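Local coordinates for putative Phosphoglycerate mutase (Plasmodium falciparum, PDB 3EOZ), which probably acts as a serine/threonine phosphatase of the histidine phosphatase superfamily, related to the phosphoglycerate mutases, with this chain forming the region that carries that fold, at residues T21-L26 against D147-V152; V71-D76 against N95-P100. All blocks are in the same frame, centred on the assembly; numbering follows the deposited sequence.

Contact 1 of 2, residues T21-L26 against D147-V152; sequences TKHIIL and DEYQLV
The imidazole of H23 lies flat against the phenol ring of Y149 in an offset stack. The ring centres are 3.8 Å apart and the planes differ by 15°. NE2 of H23 falls near the rim of the tyrosine ring. The chi1 of H23, 54°, puts CG between its own backbone N and carbonyl carbon, which brings the ring toward Y149. The carbonyl O of E148 meets the H23 ring at its edge, in plane, but NE2 is hydrogen-bonded to the O of E146. The far end of Y149 is taken by K67, which bonds to OH.

I25 fits between the Y149 ring and L151. Its CD1 reaches the tyrosine ring obliquely, 3.9 Å from CD1 of Y149. Its CG2 lies alongside CD2 of L151 at 3.6 Å, the two side chains pointing the same way. L64 of helix 49-64 lies against all three side chains. On the other face of the sheet, CD2 of L26 rests on CB of V152 at 3.9 Å, near helix 114-139.

The two strands are parallel neighbours in the mixed sheet of the histidine phosphatase fold, but they splay apart by 34°. They meet at L26 and V152, where N of V152 makes a nearly straight bond to O of I25 at 3.0 Å. Toward H23 and Y149 the gap widens and water enters. One water links N of I25 to O of Q150. Another accepts from N of Q150 and gives a weak bond to O of H23. In the opening, N of I25 and both N and O of Q150 are thus met by water, and O of H23 only weakly, while stacked rings and branched aliphatic chains join its flank.

Contact 2 of 2, residues V71-D76 against N95-P100; sequences VIYHSD and NLINDP
V71 presses its CG1 against CD1 of I97, 3.5 Å away, and lays the same methyl over the centre of the Y73 ring. I97 also sets its CG2 beside CD2 of Y73, at 3.8 Å, so these three side chains share one face of the sheet. The strands are the two ends of a beta-alpha-beta unit, joined through helix 78-88. They run parallel in register, V71 with N95 through to H74 with N98.

Four backbone hydrogen bonds link the strands. N of I72 bonds to O of N95, and N of I97 bonds back to O of I72. N of H74 then reaches O of I97 at a more bent 140°. The straightest link, 171°, is N of D99 to O of H74, which completes the H74–N98 bridge.

On the other face I72 and L96 lie side by side, with CB of I72 4.1 Å from CD1 of L96. H74 follows them. Its chi1 of 63° folds the ring back across the neighbouring strand, with CA of N98 over one ring face in a CH-pi contact. K81 of the connecting helix touches both H74 and N98. The carboxylate of D99 is bonded to OH of Y138, on helix 114-139. The H74 ring is held from turning by its own chain: ND1 donates to O of S75 at 2.7 Å.

Both contacts belong to one mixed sheet, and their centres are 14 Å apart. Strand 95-98 lies at one edge of the sheet within this chain, followed by 68-74, 148-154 and 22-28. Contact 2 therefore joins the first two of these strands and contact 1 the last two. The seam between them is closed directly: N of L151 and O of V71 are probably hydrogen-bonded, as are O of L151 and N of Y73. Q150 also packs on V71 and Y73. Along the chain, contact 2 is nested inside the long loop that contact 1 closes. Contact 1 thus brings sequence-distant parts of the histidine phosphatase domain together, while contact 2 completes a local unit at the sheet edge.

Contact 1 of 2, residues T21-L26 against D147-V152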
loop_
_atom_site.group_PDB
_atom_site.type_symbol
_atom_site.label_atom_id
_atom_site.label_comp_id
_atom_site.label_asym_id
_atom_site.label_seq_id
_atom_site.Cartn_x
_atom_site.Cartn_y
_atom_site.Cartn_z
ATOM N N THR B 21 5.508 -9.057 -25.141
ATOM C CA THR B 21 4.268 -9.369 -24.360
ATOM C C THR B 21 4.417 -10.709 -23.624
ATOM O O THR B 21 5.233 -11.560 -23.998
ATOM C CB THR B 21 2.994 -9.417 -25.259
ATOM O OG1 THR B 21 2.793 -8.141 -25.888
ATOM C CG2 THR B 21 1.728 -9.781 -24.440
ATOM N N LYS B 22 3.663 -10.825 -22.536
ATOM C CA LYS B 22 3.422 -12.055 -21.804
ATOM C C LYS B 22 2.286 -11.631 -20.892
ATOM O O LYS B 22 2.427 -10.645 -20.162
ATOM C CB LYS B 22 4.644 -12.491 -20.995
ATOM C CG LYS B 22 4.418 -13.763 -20.171
ATOM N N HIS B 23 1.137 -12.291 -20.982
ATOM C CA HIS B 23 0.017 -11.923 -20.128
ATOM C C HIS B 23 -0.349 -13.046 -19.157
ATOM O O HIS B 23 -0.269 -14.226 -19.489
ATOM C CB HIS B 23 -1.186 -11.453 -20.932
ATOM C CG HIS B 23 -1.625 -12.416 -21.982
ATOM N ND1 HIS B 23 -1.738 -13.770 -21.741
ATOM C CD2 HIS B 23 -2.000 -12.226 -23.272
ATOM C CE1 HIS B 23 -2.144 -14.375 -22.842
ATOM N NE2 HIS B 23 -2.315 -13.462 -23.784
ATOM N N ILE B 24 -0.713 -12.658 -17.939
ATOM C CA ILE B 24 -0.971 -13.601 -16.876
ATOM C C ILE B 24 -2.224 -13.138 -16.191
ATOM O O ILE B 24 -2.412 -11.939 -15.987
ATOM C CB ILE B 24 0.184 -13.645 -15.868
ATOM C CG1 ILE B 24 1.511 -13.991 -16.587
ATOM C CG2 ILE B 24 -0.129 -14.660 -14.757
ATOM C CD1 ILE B 24 2.720 -13.279 -16.071
ATOM N N ILE B 25 -3.098 -14.081 -15.861
ATOM C CA ILE B 25 -4.332 -13.762 -15.183
ATOM C C ILE B 25 -4.493 -14.617 -13.949
ATOM O O ILE B 25 -4.566 -15.830 -14.030
ATOM C CB ILE B 25 -5.539 -13.940 -16.100
ATOM C CG1 ILE B 25 -5.423 -12.985 -17.292
ATOM C CG2 ILE B 25 -6.823 -13.655 -15.347
ATOM C CD1 ILE B 25 -6.593 -13.055 -18.253
ATOM N N LEU B 26 -4.560 -13.956 -12.803
ATOM C CA LEU B 26 -4.712 -14.632 -11.526
ATOM C C LEU B 26 -6.128 -14.389 -11.034
ATOM O O LEU B 26 -6.620 -13.284 -11.122
ATOM C CB LEU B 26 -3.693 -14.096 -10.514
ATOM C CG LEU B 26 -2.216 -14.131 -10.926
ATOM C CD1 LEU B 26 -1.269 -13.763 -9.730
ATOM C CD2 LEU B 26 -1.849 -15.508 -11.548
ATOM N N ASP B 147 -3.314 -14.562 -28.502
ATOM C CA ASP B 147 -4.764 -14.611 -28.310
ATOM C C ASP B 147 -5.198 -15.734 -27.367
ATOM O O ASP B 147 -6.340 -15.757 -26.897
ATOM C CB ASP B 147 -5.489 -14.720 -29.657
ATOM C CG ASP B 147 -5.877 -13.358 -30.223
ATOM O OD1 ASP B 147 -5.542 -12.315 -29.597
ATOM O OD2 ASP B 147 -6.533 -13.339 -31.293
ATOM N N GLU B 148 -4.291 -16.659 -27.080
ATOM C CA GLU B 148 -4.584 -17.715 -26.127
ATOM C C GLU B 148 -4.387 -17.190 -24.705
ATOM O O GLU B 148 -3.375 -16.566 -24.408
ATOM C CB GLU B 148 -3.685 -18.922 -26.389
ATOM C CG GLU B 148 -4.290 -20.239 -25.908
ATOM C CD GLU B 148 -3.320 -21.399 -26.062
ATOM O OE1 GLU B 148 -2.604 -21.401 -27.089
ATOM O OE2 GLU B 148 -3.262 -22.284 -25.166
ATOM N N TYR B 149 -5.368 -17.439 -23.845
ATOM C CA TYR B 149 -5.269 -17.118 -22.436
ATOM C C TYR B 149 -5.490 -18.349 -21.559
ATOM O O TYR B 149 -6.282 -19.208 -21.890
ATOM C CB TYR B 149 -6.313 -16.070 -22.078
ATOM C CG TYR B 149 -5.995 -14.690 -22.594
ATOM C CD1 TYR B 149 -5.287 -13.788 -21.821
ATOM C CD2 TYR B 149 -6.407 -14.289 -23.854
ATOM C CE1 TYR B 149 -4.988 -12.520 -22.292
ATOM C CE2 TYR B 149 -6.118 -13.028 -24.331
ATOM C CZ TYR B 149 -5.410 -12.139 -23.543
ATOM O OH TYR B 149 -5.114 -10.873 -24.009
ATOM N N GLN B 150 -4.785 -18.422 -20.434
ATOM C CA GLN B 150 -5.111 -19.374 -19.372
ATOM C C GLN B 150 -5.418 -18.594 -18.093
ATOM O O GLN B 150 -4.884 -17.500 -17.877
ATOM C CB GLN B 150 -3.967 -20.353 -19.094
ATOM C CG GLN B 150 -3.516 -21.226 -20.261
ATOM C CD GLN B 150 -2.581 -20.520 -21.194
ATOM O OE1 GLN B 150 -1.611 -19.928 -20.759
ATOM N NE2 GLN B 150 -2.885 -20.554 -22.502
ATOM N N LEU B 151 -6.281 -19.167 -17.255
ATOM C CA LEU B 151 -6.680 -18.577 -15.989
ATOM C C LEU B 151 -6.072 -19.386 -14.876
ATOM O O LEU B 151 -6.242 -20.598 -14.821
ATOM C CB LEU B 151 -8.195 -18.586 -15.847
ATOM C CG LEU B 151 -8.970 -17.796 -16.901
ATOM C CD1 LEU B 151 -10.470 -17.971 -16.714
ATOM C CD2 LEU B 151 -8.621 -16.342 -16.841
ATOM N N VAL B 152 -5.330 -18.725 -13.997
ATOM C CA VAL B 152 -4.704 -19.412 -12.885
ATOM C C VAL B 152 -5.533 -19.076 -11.663
ATOM O O VAL B 152 -5.587 -17.931 -11.265
ATOM C CB VAL B 152 -3.252 -18.969 -12.726
ATOM C CG1 VAL B 152 -2.550 -19.803 -11.674
ATOM C CG2 VAL B 152 -2.547 -19.095 -14.053
HETATM O O HOH W 1 -3.095 -16.007 -20.369
HETATM O O HOH W 2 -2.406 -16.627 -17.469
#

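Contact 2 of 2, residues V71-D76 against N95-P100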
loop_
_atom_site.group_PDB
_atom_site.type_symbol
_atom_site.label_atom_id
_atom_site.label_comp_id
_atom_site.label_asym_id
_atom_site.label_seq_id
_atom_site.Cartn_x
_atom_site.Cartn_y
_atom_site.Cartn_z
ATOM N N VAL B 71 -7.119 -23.060 -20.977
ATOM C CA VAL B 71 -6.957 -23.790 -19.705
ATOM C C VAL B 71 -7.346 -22.947 -18.495
ATOM O O VAL B 71 -7.133 -21.751 -18.469
ATOM C CB VAL B 71 -5.503 -24.244 -19.486
ATOM C CG1 VAL B 71 -5.416 -25.214 -18.289
ATOM C CG2 VAL B 71 -4.926 -24.868 -20.757
ATOM N N ILE B 72 -7.918 -23.597 -17.494
ATOM C CA ILE B 72 -8.162 -23.009 -16.208
ATOM C C ILE B 72 -7.404 -23.882 -15.211
ATOM O O ILE B 72 -7.717 -25.063 -15.058
ATOM C CB ILE B 72 -9.663 -22.988 -15.890
ATOM C CG1 ILE B 72 -10.409 -22.104 -16.902
ATOM C CG2 ILE B 72 -9.909 -22.463 -14.492
ATOM C CD1 ILE B 72 -11.928 -22.162 -16.773
ATOM N N TYR B 73 -6.396 -23.318 -14.546
ATOM C CA TYR B 73 -5.584 -24.088 -13.588
ATOM C C TYR B 73 -6.092 -23.938 -12.169
ATOM O O TYR B 73 -6.679 -22.914 -11.826
ATOM C CB TYR B 73 -4.138 -23.633 -13.632
ATOM C CG TYR B 73 -3.459 -23.879 -14.939
ATOM C CD1 TYR B 73 -3.321 -22.865 -15.880
ATOM C CD2 TYR B 73 -2.946 -25.122 -15.242
ATOM C CE1 TYR B 73 -2.675 -23.077 -17.088
ATOM C CE2 TYR B 73 -2.299 -25.349 -16.442
ATOM C CZ TYR B 73 -2.174 -24.323 -17.368
ATOM O OH TYR B 73 -1.530 -24.561 -18.550
ATOM N N HIS B 74 -5.863 -24.948 -11.334
ATOM C CA HIS B 74 -6.286 -24.865 -9.945
ATOM C C HIS B 74 -5.537 -25.838 -9.069
ATOM O O HIS B 74 -4.837 -26.711 -9.549
ATOM C CB HIS B 74 -7.792 -25.105 -9.835
ATOM C CG HIS B 74 -8.213 -26.468 -10.282
ATOM N ND1 HIS B 74 -8.158 -27.571 -9.454
ATOM C CD2 HIS B 74 -8.682 -26.911 -11.474
ATOM C CE1 HIS B 74 -8.561 -28.636 -10.123
ATOM N NE2 HIS B 74 -8.889 -28.259 -11.348
ATOM N N SER B 75 -5.685 -25.670 -7.764
ATOM C CA SER B 75 -5.024 -26.546 -6.790
ATOM C C SER B 75 -5.868 -27.810 -6.517
ATOM O O SER B 75 -6.937 -27.980 -7.084
ATOM C CB SER B 75 -4.814 -25.786 -5.483
ATOM O OG SER B 75 -6.042 -25.694 -4.776
ATOM N N ASP B 76 -5.377 -28.665 -5.623
ATOM C CA ASP B 76 -6.133 -29.822 -5.144
ATOM C C ASP B 76 -7.309 -29.449 -4.259
ATOM O O ASP B 76 -8.197 -30.272 -4.074
ATOM C CB ASP B 76 -5.244 -30.743 -4.313
ATOM C CG ASP B 76 -4.204 -31.458 -5.136
ATOM O OD1 ASP B 76 -4.337 -31.463 -6.374
ATOM O OD2 ASP B 76 -3.262 -32.023 -4.539
ATOM N N ASN B 95 -10.197 -26.404 -20.744
ATOM C CA ASN B 95 -9.841 -27.576 -19.953
ATOM C C ASN B 95 -9.403 -27.196 -18.530
ATOM O O ASN B 95 -8.534 -26.348 -18.348
ATOM C CB ASN B 95 -8.736 -28.354 -20.676
ATOM C CG ASN B 95 -9.096 -28.664 -22.140
ATOM O OD1 ASN B 95 -8.498 -28.109 -23.073
ATOM N ND2 ASN B 95 -10.100 -29.515 -22.339
ATOM N N LEU B 96 -10.024 -27.813 -17.530
ATOM C CA LEU B 96 -9.607 -27.660 -16.149
ATOM C C LEU B 96 -8.387 -28.531 -15.906
ATOM O O LEU B 96 -8.446 -29.728 -16.127
ATOM C CB LEU B 96 -10.736 -28.048 -15.191
ATOM C CG LEU B 96 -11.833 -26.986 -14.969
ATOM C CD1 LEU B 96 -12.145 -26.248 -16.252
ATOM C CD2 LEU B 96 -13.106 -27.593 -14.408
ATOM N N ILE B 97 -7.272 -27.933 -15.495
ATOM C CA ILE B 97 -6.075 -28.699 -15.138
ATOM C C ILE B 97 -5.694 -28.486 -13.679
ATOM O O ILE B 97 -5.593 -27.352 -13.220
ATOM C CB ILE B 97 -4.866 -28.382 -16.039
ATOM C CG1 ILE B 97 -5.005 -29.098 -17.381
ATOM C CG2 ILE B 97 -3.557 -28.871 -15.387
ATOM C CD1 ILE B 97 -6.194 -28.666 -18.180
ATOM N N ASN B 98 -5.478 -29.599 -12.976
ATOM C CA ASN B 98 -5.089 -29.626 -11.572
ATOM C C ASN B 98 -3.578 -29.513 -11.451
ATOM O O ASN B 98 -2.857 -30.283 -12.081
ATOM C CB ASN B 98 -5.553 -30.942 -10.940
ATOM C CG ASN B 98 -5.295 -31.010 -9.427
ATOM O OD1 ASN B 98 -4.200 -30.717 -8.952
ATOM N ND2 ASN B 98 -6.311 -31.415 -8.670
ATOM N N ASP B 99 -3.107 -28.566 -10.637
ATOM C CA ASP B 99 -1.679 -28.377 -10.390
ATOM C C ASP B 99 -1.474 -28.368 -8.886
ATOM O O ASP B 99 -1.744 -27.366 -8.233
ATOM C CB ASP B 99 -1.172 -27.069 -11.007
ATOM C CG ASP B 99 0.334 -26.880 -10.853
ATOM O OD1 ASP B 99 0.963 -27.693 -10.148
ATOM O OD2 ASP B 99 0.892 -25.914 -11.441
ATOM N N PRO B 100 -1.010 -29.495 -8.323
ATOM C CA PRO B 100 -0.724 -29.535 -6.889
ATOM C C PRO B 100 0.307 -28.493 -6.414
ATOM O O PRO B 100 0.344 -28.185 -5.226
ATOM C CB PRO B 100 -0.193 -30.967 -6.662
ATOM C CG PRO B 100 0.053 -31.531 -7.968
ATOM C CD PRO B 100 -0.793 -30.805 -8.958
#